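Local coordinates for ATP-dependent helicase FUN30 (Saccharomyces cerevisiae S288c, PDB 5GN1), which remodels nucleosomes using ATP hydrolysis, in DNA double-strand break resection and heterochromatin organization, this chain being the C-terminal part of its ATPase domain, at residues D287-A292 against A323-A328; S184-A189 against S314-I319; P47-H52 against R294-G299; K195-D200 against A273-I278. All blocks are in the same frame, centred on the assembly; numbering follows the deposited sequence.

Contacts 2 and 4 are buried, whereas contacts 1 and 3 lie at the surface. All four belong to the RecA-like lobe built on a parallel sheet. Contacts 2 and 4 share helix 185-200. Its first turn gives a buried salt bridge in contact 2, and its last turn gives packing against strand 275-278 in contact 4. Contacts 1 and 3 use the helix 285-292 and the loop after it, which carry the motif VI sequence. Contact 1 is a loose meeting of two polar side chains, while contact 3 joins a lysine chain, a histidine ring and a water. Contacts 3 and 4 touch where Ala295 CB packs on Ala273 O and Val276.

Contact 1 (D287-A292 against A323-A328); sequences DDRQAA and AKNKLA
The flat groups of Arg289 and Asn325 make this contact. As modelled, Asn325 OD1 lies over one face of the guanidinium, and the amide nitrogen comes near one of its end nitrogens. The two planes stand 55° apart, so the groups are neither stacked nor coplanar. Arg289 sits on helix 285-292 of the C-terminal RecA-like lobe, which with the loop after it carries helicase motif VI. Asn325 belongs to the loop that follows helix 315-322. The arginine chain is extended from CG to NE and crosses the asparagine side chain at about a right angle. Asn325 has its CG anti to the backbone N (chi1 -172°), which brings the amide toward the guanidinium. Both side chains are exposed and also touch crystal neighbours, so their positions may owe something to the lattice. The loop has firmer ties to the helix region elsewhere. Lys326 O accepts from Asn284 ND2, and Asn325 rests on His286. On the helix, Asp287 and Asp288 bond to Ser282 through their OD2 atoms. The contact itself is small and without a polar bond. Arg289 NH1 and Asn325 ND2 are two donors 3.1 Å apart, which leaves the modelled turn of the amide doubtful.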
loop_
_atom_site.group_PDB
_atom_site.type_symbol
_atom_site.label_atom_id
_atom_site.label_comp_id
_atom_site.label_asym_id
_atom_site.label_seq_id
_atom_site.Cartn_x
_atom_site.Cartn_y
_atom_site.Cartn_z
ATOM N N ASP A 287 -14.670 5.359 -6.189
ATOM C CA ASP A 287 -14.259 4.418 -5.152
ATOM C C ASP A 287 -13.908 5.131 -3.852
ATOM O O ASP A 287 -14.290 4.678 -2.771
ATOM C CB ASP A 287 -13.062 3.597 -5.628
ATOM C CG ASP A 287 -13.392 2.727 -6.822
ATOM O OD1 ASP A 287 -14.587 2.428 -7.029
ATOM O OD2 ASP A 287 -12.447 2.338 -7.540
ATOM N N ASP A 288 -13.179 6.244 -3.936
ATOM C CA ASP A 288 -12.793 6.962 -2.725
ATOM C C ASP A 288 -13.959 7.738 -2.126
ATOM O O ASP A 288 -13.962 8.000 -0.915
ATOM C CB ASP A 288 -11.632 7.913 -3.006
ATOM C CG ASP A 288 -10.337 7.179 -3.321
ATOM O OD1 ASP A 288 -10.245 5.974 -3.003
ATOM O OD2 ASP A 288 -9.415 7.812 -3.896
ATOM N N ARG A 289 -14.956 8.047 -2.941
ATOM C CA ARG A 289 -16.152 8.697 -2.455
ATOM C C ARG A 289 -16.973 7.634 -1.720
ATOM O O ARG A 289 -17.461 7.877 -0.662
ATOM C CB ARG A 289 -16.937 9.376 -3.571
ATOM C CG ARG A 289 -16.323 10.688 -4.032
ATOM C CD ARG A 289 -16.940 11.308 -5.286
ATOM N NE ARG A 289 -15.965 12.170 -5.955
ATOM C CZ ARG A 289 -16.178 12.866 -7.065
ATOM N NH1 ARG A 289 -17.345 12.838 -7.665
ATOM N NH2 ARG A 289 -15.204 13.580 -7.579
ATOM N N GLN A 290 -17.094 6.464 -2.299
ATOM C CA GLN A 290 -17.787 5.349 -1.659
ATOM C C GLN A 290 -17.155 4.996 -0.318
ATOM O O GLN A 290 -17.867 4.725 0.653
ATOM C CB GLN A 290 -17.789 4.124 -2.573
ATOM C CG GLN A 290 -18.890 4.136 -3.630
ATOM C CD GLN A 290 -20.268 3.975 -3.017
ATOM O OE1 GLN A 290 -20.816 4.908 -2.424
ATOM N NE2 GLN A 290 -20.824 2.779 -3.135
ATOM N N ALA A 291 -15.822 4.969 -0.257
ATOM C CA ALA A 291 -15.125 4.737 1.001
ATOM C C ALA A 291 -15.456 5.820 2.022
ATOM O O ALA A 291 -15.824 5.521 3.162
ATOM C CB ALA A 291 -13.617 4.662 0.747
ATOM N N ALA A 292 -15.353 7.089 1.623
ATOM C CA ALA A 292 -15.659 8.182 2.538
ATOM C C ALA A 292 -17.103 8.133 3.025
ATOM O O ALA A 292 -17.381 8.489 4.179
ATOM C CB ALA A 292 -15.358 9.523 1.866
ATOM N N ALA A 323 -7.337 11.356 -12.757
ATOM C CA ALA A 323 -8.356 10.415 -12.307
ATOM C C ALA A 323 -9.721 10.804 -12.863
ATOM O O ALA A 323 -10.073 11.986 -12.918
ATOM C CB ALA A 323 -8.396 10.368 -10.774
ATOM N N LYS A 324 -10.459 9.816 -13.324
ATOM C CA LYS A 324 -11.761 10.135 -13.865
ATOM C C LYS A 324 -12.928 9.415 -13.246
ATOM O O LYS A 324 -13.001 8.216 -13.263
ATOM C CB LYS A 324 -11.775 9.814 -15.351
ATOM C CG LYS A 324 -10.911 10.655 -16.177
ATOM C CD LYS A 324 -10.929 10.303 -17.613
ATOM C CE LYS A 324 -10.096 11.153 -18.392
ATOM N NZ LYS A 324 -10.055 10.848 -19.780
ATOM N N ASN A 325 -13.886 10.251 -12.898
ATOM C CA ASN A 325 -15.089 9.821 -12.189
ATOM C C ASN A 325 -16.025 9.067 -13.135
ATOM O O ASN A 325 -16.422 9.603 -14.175
ATOM C CB ASN A 325 -15.778 11.051 -11.596
ATOM C CG ASN A 325 -16.927 10.702 -10.674
ATOM O OD1 ASN A 325 -16.980 9.615 -10.098
ATOM N ND2 ASN A 325 -17.855 11.635 -10.524
ATOM N N LYS A 326 -16.383 7.830 -12.773
ATOM C CA LYS A 326 -17.152 6.924 -13.622
ATOM C C LYS A 326 -17.842 5.866 -12.764
ATOM O O LYS A 326 -17.427 5.596 -11.633
ATOM C CB LYS A 326 -16.250 6.232 -14.654
ATOM C CG LYS A 326 -15.698 4.914 -14.152
ATOM C CD LYS A 326 -14.368 4.568 -14.748
ATOM C CE LYS A 326 -14.496 4.153 -16.149
ATOM N NZ LYS A 326 -13.306 3.405 -16.561
ATOM N N LEU A 327 -18.906 5.259 -13.302
ATOM C CA LEU A 327 -19.511 4.076 -12.699
ATOM C C LEU A 327 -19.069 2.817 -13.439
ATOM O O LEU A 327 -18.898 2.827 -14.660
ATOM C CB LEU A 327 -21.041 4.152 -12.695
ATOM C CG LEU A 327 -21.740 2.891 -12.143
ATOM C CD1 LEU A 327 -21.455 2.684 -10.644
ATOM C CD2 LEU A 327 -23.246 2.856 -12.428
ATOM N N ALA A 328 -18.906 1.729 -12.687
ATOM C CA ALA A 328 -18.462 0.452 -13.220
ATOM C C ALA A 328 -19.592 -0.273 -13.945
ATOM O O ALA A 328 -20.780 -0.048 -13.696
ATOM C CB ALA A 328 -17.921 -0.440 -12.102
#

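Contact 2 (S184-A189 against S314-I319); sequences SGKIDA and SIEEKI
Lys186 and Glu316 both set CG beside the backbone N and anti to the carbonyl carbon (chi1 -76° and -69°), which sends each chain toward the other's helix. The lysine chain then bends at chi2 and runs straight to its end. The glutamate is extended beyond CG. The two side chains come from opposite directions and meet in a buried salt bridge. Lys186 NZ faces both carboxylate oxygens, 2.8 Å from Glu316 OE1 and 2.7 Å from Glu316 OE2. Each oxygen uses its syn lone pair, so one ammonium is gripped by the whole carboxylate. The ammonium also bonds to Phe279 O and Leu309 O, and Glu316 OE1 accepts from Thr311 N as well. Both residues lie in the first turn of a helix with a serine N-cap. Ser184 OG accepts from Lys186 N at 3.2 Å, and Ser314 OG from Glu316 N at 3.0 Å. The start of helix 315-322 would be expected to stabilise the negative charge of Glu316. With an alanine here, the buried ammonium of Lys186 would probably lose its countercharge and Thr311 N its side-chain acceptor. The bridge ties the starts of helices 185-200 and 315-322, with Lys186 CA and Glu316 CA 11.9 Å apart. It lies by the ends of two neighbouring strands in the parallel sheet of the RecA-like lobe, at Leu309 and Thr311 of strand 304-311 and just after strand 275-278. Elsewhere helix 315-322 packs, through Ile315 and Ile319, against helices 100-110 and 345-359.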
loop_
_atom_site.group_PDB
_atom_site.type_symbol
_atom_site.label_atom_id
_atom_site.label_comp_id
_atom_site.label_asym_id
_atom_site.label_seq_id
_atom_site.Cartn_x
_atom_site.Cartn_y
_atom_site.Cartn_z
ATOM N N SER A 184 8.814 5.909 6.158
ATOM C CA SER A 184 8.186 6.291 4.904
ATOM C C SER A 184 7.636 7.696 5.077
ATOM O O SER A 184 7.183 8.055 6.162
ATOM C CB SER A 184 7.061 5.325 4.518
ATOM O OG SER A 184 6.183 5.910 3.577
ATOM N N GLY A 185 7.671 8.486 3.998
ATOM C CA GLY A 185 7.108 9.827 4.063
ATOM C C GLY A 185 5.608 9.829 4.296
ATOM O O GLY A 185 5.067 10.750 4.918
ATOM N N LYS A 186 4.907 8.810 3.805
ATOM C CA LYS A 186 3.479 8.760 4.084
ATOM C C LYS A 186 3.203 8.387 5.534
ATOM O O LYS A 186 2.167 8.784 6.081
ATOM C CB LYS A 186 2.771 7.790 3.142
ATOM C CG LYS A 186 2.591 8.334 1.756
ATOM C CD LYS A 186 1.213 8.006 1.221
ATOM C CE LYS A 186 1.090 8.563 -0.167
ATOM N NZ LYS A 186 -0.132 8.136 -0.889
ATOM N N ILE A 187 4.100 7.632 6.172
ATOM C CA ILE A 187 3.893 7.311 7.584
ATOM C C ILE A 187 4.171 8.535 8.439
ATOM O O ILE A 187 3.447 8.809 9.402
ATOM C CB ILE A 187 4.749 6.102 8.009
ATOM C CG1 ILE A 187 4.407 4.878 7.147
ATOM C CG2 ILE A 187 4.542 5.783 9.502
ATOM C CD1 ILE A 187 2.929 4.474 7.138
ATOM N N ASP A 188 5.214 9.301 8.094
ATOM C CA ASP A 188 5.462 10.578 8.761
ATOM C C ASP A 188 4.216 11.454 8.739
ATOM O O ASP A 188 3.788 11.985 9.775
ATOM C CB ASP A 188 6.635 11.310 8.096
ATOM C CG ASP A 188 7.985 10.668 8.408
ATOM O OD1 ASP A 188 8.116 10.015 9.468
ATOM O OD2 ASP A 188 8.923 10.837 7.597
ATOM N N ALA A 189 3.612 11.605 7.559
ATOM C CA ALA A 189 2.390 12.391 7.453
ATOM C C ALA A 189 1.251 11.763 8.252
ATOM O O ALA A 189 0.493 12.472 8.922
ATOM C CB ALA A 189 1.997 12.548 5.985
ATOM N N SER A 314 5.858 12.715 -7.539
ATOM C CA SER A 314 5.629 11.294 -7.728
ATOM C C SER A 314 4.441 11.103 -8.653
ATOM O O SER A 314 3.653 12.021 -8.895
ATOM C CB SER A 314 5.371 10.577 -6.398
ATOM O OG SER A 314 3.984 10.575 -6.107
ATOM N N ILE A 315 4.303 9.866 -9.132
ATOM C CA ILE A 315 3.192 9.473 -9.986
ATOM C C ILE A 315 1.835 9.749 -9.346
ATOM O O ILE A 315 0.830 9.874 -10.052
ATOM C CB ILE A 315 3.351 7.985 -10.335
ATOM C CG1 ILE A 315 2.317 7.557 -11.375
ATOM C CG2 ILE A 315 3.270 7.148 -9.070
ATOM C CD1 ILE A 315 2.601 6.201 -11.966
ATOM N N GLU A 316 1.778 9.845 -8.012
ATOM C CA GLU A 316 0.502 10.111 -7.348
ATOM C C GLU A 316 -0.053 11.475 -7.738
ATOM O O GLU A 316 -1.271 11.655 -7.803
ATOM C CB GLU A 316 0.663 10.012 -5.831
ATOM C CG GLU A 316 0.924 8.573 -5.343
ATOM C CD GLU A 316 0.795 8.420 -3.825
ATOM O OE1 GLU A 316 1.032 9.405 -3.096
ATOM O OE2 GLU A 316 0.432 7.312 -3.370
ATOM N N GLU A 317 0.828 12.445 -8.002
ATOM C CA GLU A 317 0.371 13.727 -8.527
ATOM C C GLU A 317 -0.289 13.560 -9.892
ATOM O O GLU A 317 -1.353 14.134 -10.145
ATOM C CB GLU A 317 1.543 14.712 -8.589
ATOM C CG GLU A 317 2.060 15.110 -7.210
ATOM C CD GLU A 317 3.111 16.217 -7.246
ATOM O OE1 GLU A 317 4.279 15.946 -7.600
ATOM O OE2 GLU A 317 2.755 17.372 -6.936
ATOM N N LYS A 318 0.313 12.751 -10.779
ATOM C CA LYS A 318 -0.288 12.503 -12.089
ATOM C C LYS A 318 -1.621 11.785 -11.960
ATOM O O LYS A 318 -2.567 12.069 -12.706
ATOM C CB LYS A 318 0.667 11.678 -12.956
ATOM C CG LYS A 318 2.002 12.340 -13.185
ATOM C CD LYS A 318 1.798 13.711 -13.768
ATOM C CE LYS A 318 2.878 14.676 -13.318
ATOM N NZ LYS A 318 2.606 16.034 -13.862
ATOM N N ILE A 319 -1.710 10.832 -11.033
ATOM C CA ILE A 319 -2.967 10.114 -10.845
ATOM C C ILE A 319 -4.048 11.047 -10.302
ATOM O O ILE A 319 -5.212 10.972 -10.711
ATOM C CB ILE A 319 -2.732 8.886 -9.944
ATOM C CG1 ILE A 319 -1.942 7.837 -10.733
ATOM C CG2 ILE A 319 -4.062 8.314 -9.409
ATOM C CD1 ILE A 319 -1.525 6.634 -9.924
#

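Contact 3 (P47-H52 against R294-G299); sequences PPKHTH and RAHRVG
His296 is the residue of 294-299 that meets Pro47, Pro48 and Lys49. The two residues before it are tied to the rest of the lobe. Arg294 bonds to Gln290 O through NE and to Ile268 O through NH1, and Ala295 packs against strand 205-209 at Leu206. His296 then turns its ring toward the start of strand 49-56, with CG anti to the backbone N (chi1 171°). Lys49 lays its aliphatic chain over one face of the ring. Its CD is 3.7 Å from the ring centroid of His296, 25° off the normal, a CH-pi contact shifted toward the rim. At the ring edge, in plane, Pro47 O lies 3.2 Å from His296 CE1. A water in the same plane joins the two segments. It donates to Pro47 O at 2.9 Å and is hydrogen-bonded to His296 ND1 at 3.1 Å. Lys49 NZ runs past the ring toward Asp293 OD1, a long and weak ion pair. Arg297, next in the loop, turns away from the strand, and its NH1 bonds back to Asp293 O. The loop therefore touches the edge strand and the two prolines before it mainly through one imidazole. The sequence of this loop, with the helix end before it, matches helicase motif VI of the SNF2 family. In relatives, arginines of this motif reach ATP in the cleft between the two RecA-like lobes.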
loop_
_atom_site.group_PDB
_atom_site.type_symbol
_atom_site.label_atom_id
_atom_site.label_comp_id
_atom_site.label_asym_id
_atom_site.label_seq_id
_atom_site.Cartn_x
_atom_site.Cartn_y
_atom_site.Cartn_z
ATOM N N PRO A 47 -24.798 16.339 7.990
ATOM C CA PRO A 47 -23.839 17.444 8.048
ATOM C C PRO A 47 -22.865 17.364 6.888
ATOM O O PRO A 47 -22.673 16.288 6.302
ATOM C CB PRO A 47 -23.123 17.229 9.389
ATOM C CG PRO A 47 -23.982 16.234 10.145
ATOM C CD PRO A 47 -24.622 15.391 9.103
ATOM N N PRO A 48 -22.222 18.475 6.534
ATOM C CA PRO A 48 -21.338 18.471 5.361
ATOM C C PRO A 48 -20.071 17.664 5.589
ATOM O O PRO A 48 -19.596 17.503 6.715
ATOM C CB PRO A 48 -21.013 19.956 5.158
ATOM C CG PRO A 48 -21.221 20.582 6.500
ATOM C CD PRO A 48 -22.371 19.824 7.112
ATOM N N LYS A 49 -19.528 17.154 4.488
ATOM C CA LYS A 49 -18.192 16.586 4.452
ATOM C C LYS A 49 -17.219 17.579 3.819
ATOM O O LYS A 49 -17.616 18.489 3.084
ATOM C CB LYS A 49 -18.193 15.264 3.685
ATOM C CG LYS A 49 -18.440 15.373 2.190
ATOM C CD LYS A 49 -18.461 13.982 1.574
ATOM C CE LYS A 49 -18.510 14.004 0.059
ATOM N NZ LYS A 49 -18.852 12.633 -0.450
ATOM N N HIS A 50 -15.938 17.422 4.149
ATOM C CA HIS A 50 -14.878 18.264 3.606
ATOM C C HIS A 50 -13.688 17.389 3.224
ATOM O O HIS A 50 -13.207 16.601 4.045
ATOM C CB HIS A 50 -14.446 19.338 4.610
ATOM C CG HIS A 50 -15.566 20.210 5.105
ATOM N ND1 HIS A 50 -16.142 21.199 4.332
ATOM C CD2 HIS A 50 -16.193 20.262 6.305
ATOM C CE1 HIS A 50 -17.082 21.812 5.032
ATOM N NE2 HIS A 50 -17.136 21.261 6.231
ATOM N N THR A 51 -13.208 17.525 1.986
ATOM C CA THR A 51 -12.073 16.747 1.502
ATOM C C THR A 51 -10.828 17.617 1.403
ATOM O O THR A 51 -10.901 18.780 1.001
ATOM C CB THR A 51 -12.390 16.101 0.147
ATOM O OG1 THR A 51 -12.770 17.109 -0.798
ATOM C CG2 THR A 51 -13.539 15.123 0.303
ATOM N N HIS A 52 -9.687 17.052 1.778
ATOM C CA HIS A 52 -8.422 17.769 1.823
ATOM C C HIS A 52 -7.348 16.895 1.194
ATOM O O HIS A 52 -7.487 15.671 1.120
ATOM C CB HIS A 52 -7.995 18.110 3.267
ATOM C CG HIS A 52 -9.118 18.569 4.151
ATOM N ND1 HIS A 52 -9.484 19.895 4.265
ATOM C CD2 HIS A 52 -9.944 17.879 4.977
ATOM C CE1 HIS A 52 -10.493 20.002 5.115
ATOM N NE2 HIS A 52 -10.796 18.792 5.558
ATOM N N ARG A 294 -18.712 5.610 3.953
ATOM C CA ARG A 294 -18.935 4.720 5.095
ATOM C C ARG A 294 -19.138 5.531 6.369
ATOM O O ARG A 294 -19.873 5.110 7.265
ATOM C CB ARG A 294 -17.765 3.736 5.281
ATOM C CG ARG A 294 -17.473 2.799 4.091
ATOM C CD ARG A 294 -18.743 2.167 3.534
ATOM N NE ARG A 294 -19.287 2.950 2.425
ATOM C CZ ARG A 294 -20.537 2.862 1.991
ATOM N NH1 ARG A 294 -21.391 2.044 2.603
ATOM N NH2 ARG A 294 -20.936 3.606 0.964
ATOM N N ALA A 295 -18.517 6.705 6.446
ATOM C CA ALA A 295 -18.658 7.653 7.541
ATOM C C ALA A 295 -19.667 8.751 7.237
ATOM O O ALA A 295 -20.462 9.123 8.111
ATOM C CB ALA A 295 -17.298 8.293 7.855
ATOM N N HIS A 296 -19.656 9.269 6.007
ATOM C CA HIS A 296 -20.520 10.382 5.608
ATOM C C HIS A 296 -21.793 9.791 5.025
ATOM O O HIS A 296 -21.912 9.580 3.817
ATOM C CB HIS A 296 -19.815 11.303 4.618
ATOM C CG HIS A 296 -20.718 12.340 4.018
ATOM N ND1 HIS A 296 -21.210 13.406 4.744
ATOM C CD2 HIS A 296 -21.253 12.447 2.778
ATOM C CE1 HIS A 296 -21.997 14.133 3.970
ATOM N NE2 HIS A 296 -22.044 13.570 2.775
ATOM N N ARG A 297 -22.754 9.509 5.902
ATOM C CA ARG A 297 -23.996 8.867 5.501
ATOM C C ARG A 297 -25.037 9.127 6.581
ATOM O O ARG A 297 -24.737 9.661 7.652
ATOM C CB ARG A 297 -23.801 7.362 5.269
ATOM C CG ARG A 297 -23.366 6.612 6.538
ATOM C CD ARG A 297 -23.046 5.151 6.290
ATOM N NE ARG A 297 -24.165 4.419 5.701
ATOM C CZ ARG A 297 -24.251 4.095 4.412
ATOM N NH1 ARG A 297 -23.285 4.444 3.566
ATOM N NH2 ARG A 297 -25.310 3.432 3.966
ATOM N N VAL A 298 -26.272 8.729 6.279
ATOM C CA VAL A 298 -27.386 8.947 7.196
ATOM C C VAL A 298 -27.075 8.303 8.537
ATOM O O VAL A 298 -26.636 7.150 8.610
ATOM C CB VAL A 298 -28.684 8.401 6.584
ATOM C CG1 VAL A 298 -29.850 8.591 7.541
ATOM C CG2 VAL A 298 -28.965 9.089 5.251
ATOM N N GLY A 299 -27.284 9.059 9.609
ATOM C CA GLY A 299 -26.920 8.643 10.946
ATOM C C GLY A 299 -25.718 9.374 11.495
ATOM O O GLY A 299 -25.544 9.432 12.721
HETATM O O HOH W 1 -20.921 14.454 7.617
#

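Contact 4 (K195-D200 against A273-I278); sequences KTIIVD and ANNVII
Ile197 and Asn275 point their side chains at each other and slide past in opposite directions. The isoleucine therefore lies along the asparagine. Its CG2 is 3.6 Å from Asn275 ND2, and its CD1 is 3.8 Å from Asn275 CB. With CG beside the backbone N (chi1 -59°), the Asn275 amide is laid along Ile197 CG1 and CG2. Beyond the asparagine, Ile197 CD1 also meets Ile277 CD1 at 4.2 Å. Asn275 and Ile277 alternate with Val276, which turns to the other face of strand 275-278. The helix 185-200 thus packs on one face of the parallel sheet of this RecA-like lobe, where strand 275-278 lies between 205-209 and 304-311. The helix widens into a pi-type turn here. Lys195 O accepts from both Val199 N and Asp200 N, and a salt bridge, weak as a hydrogen bond, joins Lys195 NZ to Asp200 OD1. With Ile197 cut back to an alanine, a gap would probably open beside the Asn275 amide, and Ile277 CD1 would lose one of its apolar neighbours. Across the contact the chemistry is van der Waals packing. A buried amide is lined by aliphatic carbon, while its ND2 bonds elsewhere, to Glu203 OE1 and Lys204 O.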
loop_
_atom_site.group_PDB
_atom_site.type_symbol
_atom_site.label_atom_id
_atom_site.label_comp_id
_atom_site.label_asym_id
_atom_site.label_seq_id
_atom_site.Cartn_x
_atom_site.Cartn_y
_atom_site.Cartn_z
ATOM N N LYS A 195 -2.233 11.926 15.320
ATOM C CA LYS A 195 -2.117 12.603 16.607
ATOM C C LYS A 195 -3.159 13.713 16.748
ATOM O O LYS A 195 -3.795 13.851 17.800
ATOM C CB LYS A 195 -0.705 13.158 16.798
ATOM C CG LYS A 195 -0.483 13.626 18.238
ATOM C CD LYS A 195 0.676 14.583 18.403
ATOM C CE LYS A 195 0.517 15.400 19.692
ATOM N NZ LYS A 195 -0.657 16.331 19.644
ATOM N N THR A 196 -3.358 14.504 15.697
ATOM C CA THR A 196 -4.405 15.518 15.728
ATOM C C THR A 196 -5.777 14.896 15.976
ATOM O O THR A 196 -6.519 15.342 16.856
ATOM C CB THR A 196 -4.410 16.303 14.417
ATOM O OG1 THR A 196 -3.163 16.994 14.273
ATOM C CG2 THR A 196 -5.551 17.297 14.413
ATOM N N ILE A 197 -6.131 13.862 15.205
ATOM C CA ILE A 197 -7.476 13.286 15.275
ATOM C C ILE A 197 -7.704 12.617 16.621
ATOM O O ILE A 197 -8.753 12.791 17.261
ATOM C CB ILE A 197 -7.680 12.275 14.125
ATOM C CG1 ILE A 197 -7.707 12.972 12.767
ATOM C CG2 ILE A 197 -8.942 11.422 14.348
ATOM C CD1 ILE A 197 -7.630 11.985 11.608
ATOM N N ILE A 198 -6.740 11.821 17.061
ATOM C CA ILE A 198 -6.958 10.911 18.180
ATOM C C ILE A 198 -6.608 11.565 19.511
ATOM O O ILE A 198 -7.361 11.451 20.480
ATOM C CB ILE A 198 -6.168 9.604 17.960
ATOM C CG1 ILE A 198 -6.659 8.899 16.694
ATOM C CG2 ILE A 198 -6.333 8.665 19.154
ATOM C CD1 ILE A 198 -5.768 7.752 16.258
ATOM N N VAL A 199 -5.483 12.273 19.586
ATOM C CA VAL A 199 -5.081 12.887 20.846
ATOM C C VAL A 199 -5.741 14.250 21.021
ATOM O O VAL A 199 -6.351 14.522 22.058
ATOM C CB VAL A 199 -3.547 12.984 20.931
ATOM C CG1 VAL A 199 -3.114 13.443 22.321
ATOM C CG2 VAL A 199 -2.916 11.642 20.609
ATOM N N ASP A 200 -5.660 15.116 20.007
ATOM C CA ASP A 200 -6.169 16.478 20.161
ATOM C C ASP A 200 -7.687 16.557 19.985
ATOM O O ASP A 200 -8.371 17.226 20.766
ATOM C CB ASP A 200 -5.462 17.411 19.180
ATOM C CG ASP A 200 -3.960 17.461 19.401
ATOM O OD1 ASP A 200 -3.501 17.070 20.496
ATOM O OD2 ASP A 200 -3.234 17.901 18.482
ATOM N N ALA A 273 -17.161 7.072 13.301
ATOM C CA ALA A 273 -15.980 7.846 12.938
ATOM C C ALA A 273 -16.415 9.055 12.115
ATOM O O ALA A 273 -17.346 8.952 11.319
ATOM C CB ALA A 273 -15.003 6.993 12.118
ATOM N N ASN A 274 -15.748 10.203 12.300
ATOM C CA ASN A 274 -16.004 11.358 11.439
ATOM C C ASN A 274 -14.738 11.844 10.741
ATOM O O ASN A 274 -14.694 12.987 10.272
ATOM C CB ASN A 274 -16.682 12.508 12.205
ATOM C CG ASN A 274 -15.790 13.143 13.259
ATOM O OD1 ASN A 274 -15.191 12.457 14.084
ATOM N ND2 ASN A 274 -15.723 14.475 13.252
ATOM N N ASN A 275 -13.714 10.985 10.649
ATOM C CA ASN A 275 -12.498 11.273 9.904
ATOM C C ASN A 275 -12.186 10.105 8.987
ATOM O O ASN A 275 -12.412 8.946 9.343
ATOM C CB ASN A 275 -11.311 11.535 10.821
ATOM C CG ASN A 275 -11.560 12.703 11.745
ATOM O OD1 ASN A 275 -11.275 13.852 11.402
ATOM N ND2 ASN A 275 -12.099 12.416 12.919
ATOM N N VAL A 276 -11.670 10.423 7.803
ATOM C CA VAL A 276 -11.332 9.424 6.802
ATOM C C VAL A 276 -9.980 9.804 6.216
ATOM O O VAL A 276 -9.777 10.955 5.819
ATOM C CB VAL A 276 -12.406 9.329 5.696
ATOM C CG1 VAL A 276 -11.923 8.373 4.596
ATOM C CG2 VAL A 276 -13.738 8.837 6.270
ATOM N N ILE A 277 -9.049 8.853 6.195
ATOM C CA ILE A 277 -7.745 9.033 5.583
ATOM C C ILE A 277 -7.660 8.075 4.412
ATOM O O ILE A 277 -7.804 6.858 4.590
ATOM C CB ILE A 277 -6.603 8.788 6.576
ATOM C CG1 ILE A 277 -6.726 9.747 7.763
ATOM C CG2 ILE A 277 -5.259 8.953 5.881
ATOM C CD1 ILE A 277 -5.665 9.539 8.793
ATOM N N ILE A 278 -7.453 8.626 3.218
ATOM C CA ILE A 278 -7.249 7.839 2.006
ATOM C C ILE A 278 -5.740 7.690 1.886
ATOM O O ILE A 278 -5.041 8.650 1.545
ATOM C CB ILE A 278 -7.852 8.523 0.776
ATOM C CG1 ILE A 278 -9.326 8.845 1.005
ATOM C CG2 ILE A 278 -7.708 7.639 -0.465
ATOM C CD1 ILE A 278 -10.176 7.629 1.130
#